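Side-chain contacts in fructose-bisphosphate aldolase class I (Thermoproteus tenax, PDB 1W8S), which is a class I aldolase of the DeoC/LacD family, built as a TIM barrel, and holds 1,6-di-O-phosphono-beta-D-fructofuranose in a pocket of the barrel: residues I19-D24 with L47-D52; A128-D133 with L139-E144; K215-V220 with E249-G254. The protein carries 2 engineered substitutions. All coordinates share one frame; numbering follows the deposited sequence.

Interaction 1: residues I19-D24 with L47-D52; sequences IILAYD and LRLARD. With FBP (1,6-di-O-phosphono-beta-D-fructofuranose), chain O.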
loop_
_atom_site.group_PDB
_atom_site.type_symbol
_atom_site.label_atom_id
_atom_site.label_comp_id
_atom_site.label_asym_id
_atom_site.label_seq_id
_atom_site.Cartn_x
_atom_site.Cartn_y
_atom_site.Cartn_z
ATOM N N ILE E 19 -33.607 -18.643 -4.937
ATOM C CA ILE E 19 -32.918 -19.314 -3.852
ATOM C C ILE E 19 -31.532 -19.655 -4.361
ATOM O O ILE E 19 -31.395 -20.330 -5.367
ATOM C CB ILE E 19 -33.613 -20.610 -3.403
ATOM C CG1 ILE E 19 -35.057 -20.350 -2.985
ATOM C CG2 ILE E 19 -32.821 -21.225 -2.254
ATOM C CD1 ILE E 19 -35.806 -21.582 -2.559
ATOM N N ILE E 20 -30.527 -19.191 -3.635
ATOM C CA ILE E 20 -29.131 -19.436 -3.971
ATOM C C ILE E 20 -28.551 -20.254 -2.852
ATOM O O ILE E 20 -28.730 -19.906 -1.707
ATOM C CB ILE E 20 -28.367 -18.105 -4.068
ATOM C CG1 ILE E 20 -28.950 -17.210 -5.156
ATOM C CG2 ILE E 20 -26.914 -18.371 -4.358
ATOM C CD1 ILE E 20 -28.939 -17.828 -6.466
ATOM N N LEU E 21 -27.892 -21.351 -3.188
ATOM C CA LEU E 21 -27.261 -22.200 -2.188
ATOM C C LEU E 21 -25.817 -21.731 -1.944
ATOM O O LEU E 21 -24.940 -21.862 -2.800
ATOM C CB LEU E 21 -27.291 -23.664 -2.608
ATOM C CG LEU E 21 -26.948 -24.677 -1.517
ATOM C CD1 LEU E 21 -27.904 -24.562 -0.331
ATOM C CD2 LEU E 21 -26.966 -26.082 -2.073
ATOM N N ALA E 22 -25.594 -21.177 -0.761
ATOM C CA ALA E 22 -24.340 -20.532 -0.412
ATOM C C ALA E 22 -23.386 -21.580 0.136
ATOM O O ALA E 22 -23.752 -22.353 0.998
ATOM C CB ALA E 22 -24.599 -19.467 0.632
ATOM N N TYR E 23 -22.157 -21.583 -0.345
ATOM C CA TYR E 23 -21.185 -22.562 0.043
ATOM C C TYR E 23 -19.762 -22.001 0.059
ATOM O O TYR E 23 -18.821 -22.690 -0.337
ATOM C CB TYR E 23 -21.263 -23.745 -0.881
ATOM C CG TYR E 23 -20.528 -24.960 -0.430
ATOM C CD1 TYR E 23 -20.863 -25.577 0.769
ATOM C CD2 TYR E 23 -19.545 -25.547 -1.220
ATOM C CE1 TYR E 23 -20.233 -26.754 1.183
ATOM C CE2 TYR E 23 -18.907 -26.738 -0.826
ATOM C CZ TYR E 23 -19.251 -27.321 0.385
ATOM O OH TYR E 23 -18.656 -28.472 0.801
ATOM N N ASP E 24 -19.616 -20.761 0.527
ATOM C CA ASP E 24 -18.287 -20.199 0.814
ATOM C C ASP E 24 -17.821 -20.472 2.230
ATOM O O ASP E 24 -16.762 -19.998 2.634
ATOM C CB ASP E 24 -18.197 -18.679 0.517
ATOM C CG ASP E 24 -19.275 -17.861 1.230
ATOM O OD1 ASP E 24 -20.378 -18.414 1.496
ATOM O OD2 ASP E 24 -19.131 -16.655 1.530
ATOM N N LEU E 47 -23.698 -29.552 -5.096
ATOM C CA LEU E 47 -24.235 -29.373 -6.449
ATOM C C LEU E 47 -25.471 -30.227 -6.712
ATOM O O LEU E 47 -26.438 -29.764 -7.318
ATOM C CB LEU E 47 -23.159 -29.690 -7.498
ATOM C CG LEU E 47 -22.079 -28.631 -7.658
ATOM C CD1 LEU E 47 -20.924 -29.207 -8.412
ATOM C CD2 LEU E 47 -22.600 -27.390 -8.390
ATOM N N ARG E 48 -25.442 -31.479 -6.265
ATOM C CA ARG E 48 -26.568 -32.388 -6.469
ATOM C C ARG E 48 -27.782 -31.879 -5.712
ATOM O O ARG E 48 -28.906 -31.937 -6.203
ATOM C CB ARG E 48 -26.230 -33.796 -5.972
ATOM C CG ARG E 48 -25.356 -34.635 -6.907
ATOM C CD ARG E 48 -25.445 -36.150 -6.631
ATOM N NE ARG E 48 -25.220 -36.454 -5.209
ATOM C CZ ARG E 48 -24.023 -36.593 -4.628
ATOM N NH1 ARG E 48 -22.893 -36.473 -5.325
ATOM N NH2 ARG E 48 -23.953 -36.850 -3.327
ATOM N N LEU E 49 -27.540 -31.393 -4.503
ATOM C CA LEU E 49 -28.566 -30.791 -3.667
ATOM C C LEU E 49 -29.227 -29.572 -4.332
ATOM O O LEU E 49 -30.443 -29.488 -4.386
ATOM C CB LEU E 49 -27.928 -30.408 -2.336
ATOM C CG LEU E 49 -28.839 -29.952 -1.208
ATOM C CD1 LEU E 49 -29.903 -31.021 -0.867
ATOM C CD2 LEU E 49 -27.992 -29.615 0.022
ATOM N N ALA E 50 -28.429 -28.636 -4.848
ATOM C CA ALA E 50 -28.976 -27.457 -5.536
ATOM C C ALA E 50 -29.792 -27.833 -6.759
ATOM O O ALA E 50 -30.836 -27.282 -6.983
ATOM C CB ALA E 50 -27.857 -26.460 -5.927
ATOM N N ARG E 51 -29.297 -28.788 -7.538
ATOM C CA ARG E 51 -30.024 -29.349 -8.674
ATOM C C ARG E 51 -31.342 -30.007 -8.244
ATOM O O ARG E 51 -32.436 -29.603 -8.659
ATOM C CB ARG E 51 -29.151 -30.425 -9.335
ATOM C CG ARG E 51 -28.594 -30.100 -10.723
ATOM C CD ARG E 51 -27.813 -31.280 -11.421
ATOM N NE ARG E 51 -27.615 -32.515 -10.621
ATOM C CZ ARG E 51 -28.555 -33.451 -10.385
ATOM N NH1 ARG E 51 -29.794 -33.300 -10.846
ATOM N NH2 ARG E 51 -28.266 -34.545 -9.667
ATOM N N ASP E 52 -31.231 -31.041 -7.412
ATOM C CA ASP E 52 -32.376 -31.833 -6.970
ATOM C C ASP E 52 -33.461 -30.998 -6.306
ATOM O O ASP E 52 -34.639 -31.330 -6.404
ATOM C CB ASP E 52 -31.945 -32.921 -5.986
ATOM C CG ASP E 52 -31.080 -34.008 -6.630
ATOM O OD1 ASP E 52 -30.928 -34.019 -7.874
ATOM O OD2 ASP E 52 -30.505 -34.884 -5.941
HETATM P P1 FBP O . -25.772 -18.959 5.625
HETATM O O1P FBP O . -25.172 -20.216 6.122
HETATM O O2P FBP O . -27.255 -19.068 5.159
HETATM O O3P FBP O . -25.714 -17.810 6.638
HETATM O O1 FBP O . -24.925 -18.540 4.341
HETATM C C1 FBP O . -25.154 -17.311 3.687
HETATM C C2 FBP O . -23.945 -16.391 3.912
HETATM O O2 FBP O . -24.191 -15.098 3.316
HETATM C C3 FBP O . -22.623 -16.951 3.369
HETATM O O3 FBP O . -22.446 -16.814 1.968
HETATM C C4 FBP O . -21.615 -16.147 4.188
HETATM O O4 FBP O . -20.332 -16.735 4.313
HETATM C C5 FBP O . -22.299 -16.107 5.548
HETATM O O5 FBP O . -23.715 -16.158 5.303
HETATM C C6 FBP O . -21.907 -14.845 6.307
HETATM O O6 FBP O . -22.638 -14.793 7.519
HETATM P P2 FBP O . -21.884 -14.669 8.946
HETATM O O4P FBP O . -22.686 -15.492 9.926
HETATM O O5P FBP O . -20.425 -15.106 8.796
HETATM O O6P FBP O . -21.994 -13.233 9.489
#
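Leu21 swings CG to the side opposite its backbone N (chi1 -167°); with CD1 turned aside (chi2 59°), CD2 becomes the extended branch, anti to CA, and points to helix 43-53. This methyl is the part of Leu21 that meets the helix. It lies 4.0 Å from Ala50 CB, and Leu49 CD2 touches it at 4.2 Å. The residue types fit the job: alanine, with a single methyl, lets the helix backbone come close to the strand, so that Leu21 CD2 is also 4.0 Å from Ala50 N, while the longer Leu21 and Leu49 meet through their branch ends. All three residues are buried and the contact is entirely apolar.

The same strand leads into the ligand pocket. Asp24 sets its carboxylate between the backbone N and the carbonyl carbon (chi1 54°), and there each oxygen takes its own hydroxyl of the bound FBP (1,6-di-O-phosphono-beta-D-fructofuranose). OD1 accepts from FBP O3 at 2.7 Å, and OD2 accepts from FBP O4 at 3.0 Å; two bonds to neighbouring hydroxyls restrict how the carboxylate can turn. Ala22 CB, 3.7 Å from FBP O3, presents a small apolar surface to the ring substituents. Between these pocket residues, Tyr23 reaches outward, its OH bonding to Ser40 O and to Arg166 of a second subunit.

In the TIM barrel, strand 18-22 lies between its parallel neighbours 57-60 and 227-230. Helix 43-53 links it to strand 57-60 in a beta-alpha-beta unit, with Ala50 also touching Val58, and helix 240-253 flanks the same helix through Leu241.

Interaction 2: residues A128-D133 with L139-E144; sequences ARIKRD and LPLVVE. Engineered in segment 139-144: Glu144 (natural residue Trp).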
loop_
_atom_site.group_PDB
_atom_site.type_symbol
_atom_site.label_atom_id
_atom_site.label_comp_id
_atom_site.label_asym_id
_atom_site.label_seq_id
_atom_site.Cartn_x
_atom_site.Cartn_y
_atom_site.Cartn_z
ATOM N N ALA E 128 -14.244 -1.123 -6.232
ATOM C CA ALA E 128 -14.278 -0.230 -7.383
ATOM C C ALA E 128 -13.676 -0.894 -8.604
ATOM O O ALA E 128 -14.192 -0.739 -9.702
ATOM C CB ALA E 128 -13.531 1.037 -7.114
ATOM N N ARG E 129 -12.599 -1.628 -8.394
ATOM C CA ARG E 129 -11.950 -2.315 -9.500
ATOM C C ARG E 129 -12.771 -3.519 -9.953
ATOM O O ARG E 129 -12.861 -3.821 -11.162
ATOM C CB ARG E 129 -10.526 -2.744 -9.105
ATOM C CG ARG E 129 -9.586 -1.546 -8.794
ATOM C CD ARG E 129 -8.097 -1.943 -8.682
ATOM N NE ARG E 129 -7.818 -2.599 -7.403
ATOM C CZ ARG E 129 -7.458 -1.984 -6.269
ATOM N NH1 ARG E 129 -7.312 -0.661 -6.222
ATOM N NH2 ARG E 129 -7.244 -2.706 -5.156
ATOM N N ILE E 130 -13.365 -4.216 -8.998
ATOM C CA ILE E 130 -14.169 -5.378 -9.294
ATOM C C ILE E 130 -15.464 -4.967 -10.045
ATOM O O ILE E 130 -15.831 -5.577 -11.054
ATOM C CB ILE E 130 -14.457 -6.124 -8.021
ATOM C CG1 ILE E 130 -13.190 -6.880 -7.557
ATOM C CG2 ILE E 130 -15.654 -7.027 -8.193
ATOM C CD1 ILE E 130 -13.291 -7.209 -6.180
ATOM N N LYS E 131 -16.108 -3.901 -9.593
ATOM C CA LYS E 131 -17.266 -3.322 -10.284
ATOM C C LYS E 131 -16.957 -2.940 -11.756
ATOM O O LYS E 131 -17.677 -3.332 -12.674
ATOM C CB LYS E 131 -17.775 -2.103 -9.508
ATOM C CG LYS E 131 -18.890 -1.284 -10.189
ATOM C CD LYS E 131 -20.113 -2.083 -10.553
ATOM C CE LYS E 131 -21.202 -1.159 -11.181
ATOM N NZ LYS E 131 -22.497 -1.868 -11.543
ATOM N N ARG E 132 -15.849 -2.256 -11.985
ATOM C CA ARG E 132 -15.445 -1.883 -13.350
ATOM C C ARG E 132 -15.232 -3.155 -14.218
ATOM O O ARG E 132 -15.611 -3.186 -15.383
ATOM C CB ARG E 132 -14.156 -1.074 -13.290
ATOM C CG ARG E 132 -13.621 -0.560 -14.610
ATOM C CD ARG E 132 -12.412 0.342 -14.387
ATOM N NE ARG E 132 -12.290 1.346 -15.437
ATOM C CZ ARG E 132 -11.466 2.407 -15.375
ATOM N NH1 ARG E 132 -10.658 2.586 -14.335
ATOM N NH2 ARG E 132 -11.420 3.251 -16.378
ATOM N N ASP E 133 -14.646 -4.174 -13.626
ATOM C CA ASP E 133 -14.397 -5.425 -14.343
ATOM C C ASP E 133 -15.709 -6.186 -14.584
ATOM O O ASP E 133 -15.895 -6.779 -15.637
ATOM C CB ASP E 133 -13.436 -6.292 -13.569
ATOM C CG ASP E 133 -11.996 -5.993 -13.856
ATOM O OD1 ASP E 133 -11.691 -5.272 -14.841
ATOM O OD2 ASP E 133 -11.101 -6.547 -13.170
ATOM N N LEU E 139 -20.768 -9.425 -16.257
ATOM C CA LEU E 139 -21.126 -10.350 -15.179
ATOM C C LEU E 139 -21.770 -9.525 -14.069
ATOM O O LEU E 139 -21.122 -8.607 -13.575
ATOM C CB LEU E 139 -19.859 -11.013 -14.636
ATOM C CG LEU E 139 -19.799 -12.531 -14.626
ATOM C CD1 LEU E 139 -20.245 -13.107 -15.939
ATOM C CD2 LEU E 139 -18.427 -13.017 -14.249
ATOM N N PRO E 140 -23.019 -9.812 -13.668
ATOM C CA PRO E 140 -23.629 -9.107 -12.537
ATOM C C PRO E 140 -22.812 -9.201 -11.259
ATOM O O PRO E 140 -22.245 -10.227 -11.002
ATOM C CB PRO E 140 -24.962 -9.825 -12.354
ATOM C CG PRO E 140 -25.250 -10.410 -13.693
ATOM C CD PRO E 140 -23.936 -10.809 -14.249
ATOM N N LEU E 141 -22.757 -8.103 -10.501
ATOM C CA LEU E 141 -22.093 -8.024 -9.219
ATOM C C LEU E 141 -23.092 -8.112 -8.094
ATOM O O LEU E 141 -24.016 -7.294 -8.024
ATOM C CB LEU E 141 -21.350 -6.695 -9.135
ATOM C CG LEU E 141 -20.701 -6.327 -7.815
ATOM C CD1 LEU E 141 -19.614 -7.313 -7.485
ATOM C CD2 LEU E 141 -20.205 -4.869 -7.905
ATOM N N VAL E 142 -22.900 -9.103 -7.227
ATOM C CA VAL E 142 -23.680 -9.254 -5.997
ATOM C C VAL E 142 -22.807 -8.759 -4.863
ATOM O O VAL E 142 -21.722 -9.325 -4.621
ATOM C CB VAL E 142 -24.092 -10.726 -5.728
ATOM C CG1 VAL E 142 -25.065 -10.793 -4.488
ATOM C CG2 VAL E 142 -24.675 -11.356 -6.953
ATOM N N VAL E 143 -23.234 -7.684 -4.204
ATOM C CA VAL E 143 -22.506 -7.164 -3.070
ATOM C C VAL E 143 -23.183 -7.733 -1.835
ATOM O O VAL E 143 -24.400 -7.562 -1.638
ATOM C CB VAL E 143 -22.533 -5.651 -3.003
ATOM C CG1 VAL E 143 -21.932 -5.111 -1.658
ATOM C CG2 VAL E 143 -21.859 -5.041 -4.245
ATOM N N GLU E 144 -22.368 -8.377 -1.020
ATOM C CA GLU E 144 -22.751 -8.966 0.262
ATOM C C GLU E 144 -22.362 -7.925 1.301
ATOM O O GLU E 144 -21.192 -7.720 1.566
ATOM C CB GLU E 144 -22.019 -10.320 0.408
ATOM C CG GLU E 144 -21.958 -11.035 -0.957
ATOM C CD GLU E 144 -21.155 -12.337 -1.025
ATOM O OE1 GLU E 144 -21.684 -13.373 -1.562
ATOM O OE2 GLU E 144 -19.956 -12.300 -0.620
#
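Leu141 gives one methyl to Ile130 and the other to Lys131, and so joins helix 120-137 to strand 141-145 inside the beta-alpha-beta unit formed by strand 108-113, this helix and strand 141-145. Such units are the building blocks of the TIM barrel. CD1 of Leu141 meets Ile130 CG2 at 4.0 Å, the two side chains crossing at about a right angle. Its other methyl, CD2, lies against the aliphatic stem of Lys131, 3.8 Å from Lys131 CD and 4.0 Å from Lys131 CB. A forked leucine suits this place because a single strand residue can cover two consecutive residues of the helix.

Torsions explain how lysine can serve here. Its chain bends at chi2 (56°) and then runs extended, laying carbon along Leu141 and carrying the ammonium group beyond the apolar patch. There NZ is hydrogen-bonded to Gly172 O and forms a salt bridge with Glu66 of a third subunit, so a buried lysine has its polar end satisfied while its methylenes pack.

Further out, Ile130 rests on Tyr111 and on Val98 of helix 98-103, and Leu141 also touches Val109 on the adjoining strand, so Ile130 is backed by both a strand and a neighbouring helix, and Leu141 by the adjoining strand. The backbone N of Leu141 is hydrogen-bonded to Asp174 OD2, which helps fix the start of the strand. Farther along it stands Glu144, an engineered residue in place of the natural Trp; its OE2 is hydrogen-bonded to Thr112 OG1.

Interaction 3: residues K215-V220 with E249-G254; sequences KQVEGV and ELVYGG
Two neighbouring helices of the outer layer of the TIM barrel, 210-222 and 240-253, meet where Val217 faces Leu250 and Val251. Over these short segments their axes run nearly parallel, 15° apart, with a closest approach of 10.4 Å, a spacing that medium-sized apolar side chains can bridge.

Val217 CG1 does most of the touching. It reaches Leu250 CD2 at 3.5 Å, a close methyl contact, and Val251 CG2 at 3.8 Å. The leucine extends CG opposite its backbone N (chi1 178°), which projects CD2 across the gap; there it also packs 3.8 Å from Val217 CB, the two side chains lying alongside and pointing opposite ways. Val251 instead meets Val217 at about a right angle. Branched at CB, the valines hold their methyls close to their own helices, and leucine supplies the longer reach. Nearer the solvent, CD2 of Leu250 lies 4.1 Å from the backbone N of Glu218, an exposed residue whose charge suits the solvent side.

Val251 continues inward onto Ile19 of strand 18-22. Side-by-side helices that pack through apolar side chains on one another and on the strands beneath are typical of the TIM barrel.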
loop_
_atom_site.group_PDB
_atom_site.type_symbol
_atom_site.label_atom_id
_atom_site.label_comp_id
_atom_site.label_asym_id
_atom_site.label_seq_id
_atom_site.Cartn_x
_atom_site.Cartn_y
_atom_site.Cartn_z
ATOM N N LYS E 215 -40.510 -19.285 8.797
ATOM C CA LYS E 215 -41.200 -18.075 9.243
ATOM C C LYS E 215 -40.378 -16.821 8.954
ATOM O O LYS E 215 -40.932 -15.778 8.623
ATOM C CB LYS E 215 -41.528 -18.164 10.748
ATOM C CG LYS E 215 -42.714 -19.070 11.078
ATOM C CD LYS E 215 -43.448 -18.654 12.365
ATOM C CE LYS E 215 -44.613 -17.682 12.051
ATOM N NZ LYS E 215 -44.180 -16.591 11.078
ATOM N N GLN E 216 -39.056 -16.909 9.087
ATOM C CA GLN E 216 -38.189 -15.813 8.692
ATOM C C GLN E 216 -38.255 -15.592 7.178
ATOM O O GLN E 216 -38.369 -14.462 6.727
ATOM C CB GLN E 216 -36.730 -16.072 9.089
ATOM C CG GLN E 216 -36.488 -16.042 10.586
ATOM C CD GLN E 216 -35.084 -16.502 10.984
ATOM O OE1 GLN E 216 -34.385 -17.156 10.207
ATOM N NE2 GLN E 216 -34.678 -16.162 12.198
ATOM N N VAL E 217 -38.153 -16.671 6.406
ATOM C CA VAL E 217 -38.239 -16.590 4.956
ATOM C C VAL E 217 -39.594 -15.985 4.527
ATOM O O VAL E 217 -39.655 -15.168 3.615
ATOM C CB VAL E 217 -38.023 -17.969 4.300
ATOM C CG1 VAL E 217 -38.268 -17.885 2.778
ATOM C CG2 VAL E 217 -36.619 -18.456 4.562
ATOM N N GLU E 218 -40.659 -16.363 5.217
ATOM C CA GLU E 218 -41.987 -15.816 4.927
ATOM C C GLU E 218 -41.961 -14.297 5.101
ATOM O O GLU E 218 -42.460 -13.553 4.248
ATOM C CB GLU E 218 -43.046 -16.449 5.850
ATOM C CG GLU E 218 -44.465 -16.347 5.342
ATOM C CD GLU E 218 -45.433 -17.257 6.103
ATOM O OE1 GLU E 218 -46.660 -17.033 5.979
ATOM O OE2 GLU E 218 -44.978 -18.203 6.810
ATOM N N GLY E 219 -41.358 -13.854 6.210
ATOM C CA GLY E 219 -41.166 -12.443 6.498
ATOM C C GLY E 219 -40.385 -11.743 5.405
ATOM O O GLY E 219 -40.734 -10.655 4.966
ATOM N N VAL E 220 -39.305 -12.377 4.966
ATOM C CA VAL E 220 -38.445 -11.819 3.922
ATOM C C VAL E 220 -39.236 -11.563 2.629
ATOM O O VAL E 220 -39.115 -10.509 1.990
ATOM C CB VAL E 220 -37.260 -12.792 3.660
ATOM C CG1 VAL E 220 -36.607 -12.560 2.326
ATOM C CG2 VAL E 220 -36.241 -12.684 4.796
ATOM N N GLU E 249 -40.912 -24.482 -2.509
ATOM C CA GLU E 249 -42.347 -24.247 -2.626
ATOM C C GLU E 249 -42.774 -22.936 -1.954
ATOM O O GLU E 249 -43.658 -22.247 -2.461
ATOM C CB GLU E 249 -43.186 -25.360 -2.051
ATOM C CG GLU E 249 -44.669 -24.945 -2.116
ATOM C CD GLU E 249 -45.640 -26.068 -2.199
ATOM O OE1 GLU E 249 -45.289 -27.178 -1.723
ATOM O OE2 GLU E 249 -46.765 -25.806 -2.729
ATOM N N LEU E 250 -42.175 -22.604 -0.814
ATOM C CA LEU E 250 -42.494 -21.344 -0.155
ATOM C C LEU E 250 -42.065 -20.157 -1.007
ATOM O O LEU E 250 -42.815 -19.199 -1.151
ATOM C CB LEU E 250 -41.836 -21.253 1.221
ATOM C CG LEU E 250 -42.087 -19.938 1.956
ATOM C CD1 LEU E 250 -43.539 -19.795 2.384
ATOM C CD2 LEU E 250 -41.179 -19.854 3.170
ATOM N N VAL E 251 -40.864 -20.225 -1.573
ATOM C CA VAL E 251 -40.278 -19.070 -2.254
ATOM C C VAL E 251 -40.836 -18.943 -3.669
ATOM O O VAL E 251 -41.254 -17.858 -4.072
ATOM C CB VAL E 251 -38.710 -19.131 -2.251
ATOM C CG1 VAL E 251 -38.073 -18.058 -3.169
ATOM C CG2 VAL E 251 -38.175 -18.975 -0.843
ATOM N N TYR E 252 -40.861 -20.043 -4.415
ATOM C CA TYR E 252 -41.328 -19.998 -5.809
ATOM C C TYR E 252 -42.856 -20.089 -5.894
ATOM O O TYR E 252 -43.466 -19.600 -6.846
ATOM C CB TYR E 252 -40.732 -21.145 -6.618
ATOM C CG TYR E 252 -39.206 -21.202 -6.560
ATOM C CD1 TYR E 252 -38.425 -20.068 -6.762
ATOM C CD2 TYR E 252 -38.555 -22.415 -6.341
ATOM C CE1 TYR E 252 -37.062 -20.130 -6.698
ATOM C CE2 TYR E 252 -37.189 -22.494 -6.294
ATOM C CZ TYR E 252 -36.444 -21.350 -6.463
ATOM O OH TYR E 252 -35.079 -21.450 -6.399
ATOM N N GLY E 253 -43.462 -20.722 -4.907
ATOM C CA GLY E 253 -44.905 -20.929 -4.910
ATOM C C GLY E 253 -45.698 -19.732 -4.443
ATOM O O GLY E 253 -46.834 -19.540 -4.859
ATOM N N GLY E 254 -45.109 -18.929 -3.568
ATOM C CA GLY E 254 -45.781 -17.747 -3.057
ATOM C C GLY E 254 -46.794 -18.084 -1.977
ATOM O O GLY E 254 -47.879 -17.488 -1.944
#

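All three contacts are apolar and carry no bond between their segments, but they sit at different depths of one barrel. Interactions 1 and 2 are buried and each seals a helix onto a strand, with a leucine of the strand as the central piece; both rest on the barrel sheet, their centres 22 Å apart. Interaction 3 joins helix to helix in the outer layer and is only partly buried, grading into charged surface. Interactions 1 and 3 touch, Ile19 CG1 lying 3.8 Å from Val251 CG1, whereas interactions 2 and 3 flank the middle of the chain from opposite sides. Interaction 1 includes ligand-pocket residues; interaction 2 uses a lysine that also reaches another subunit.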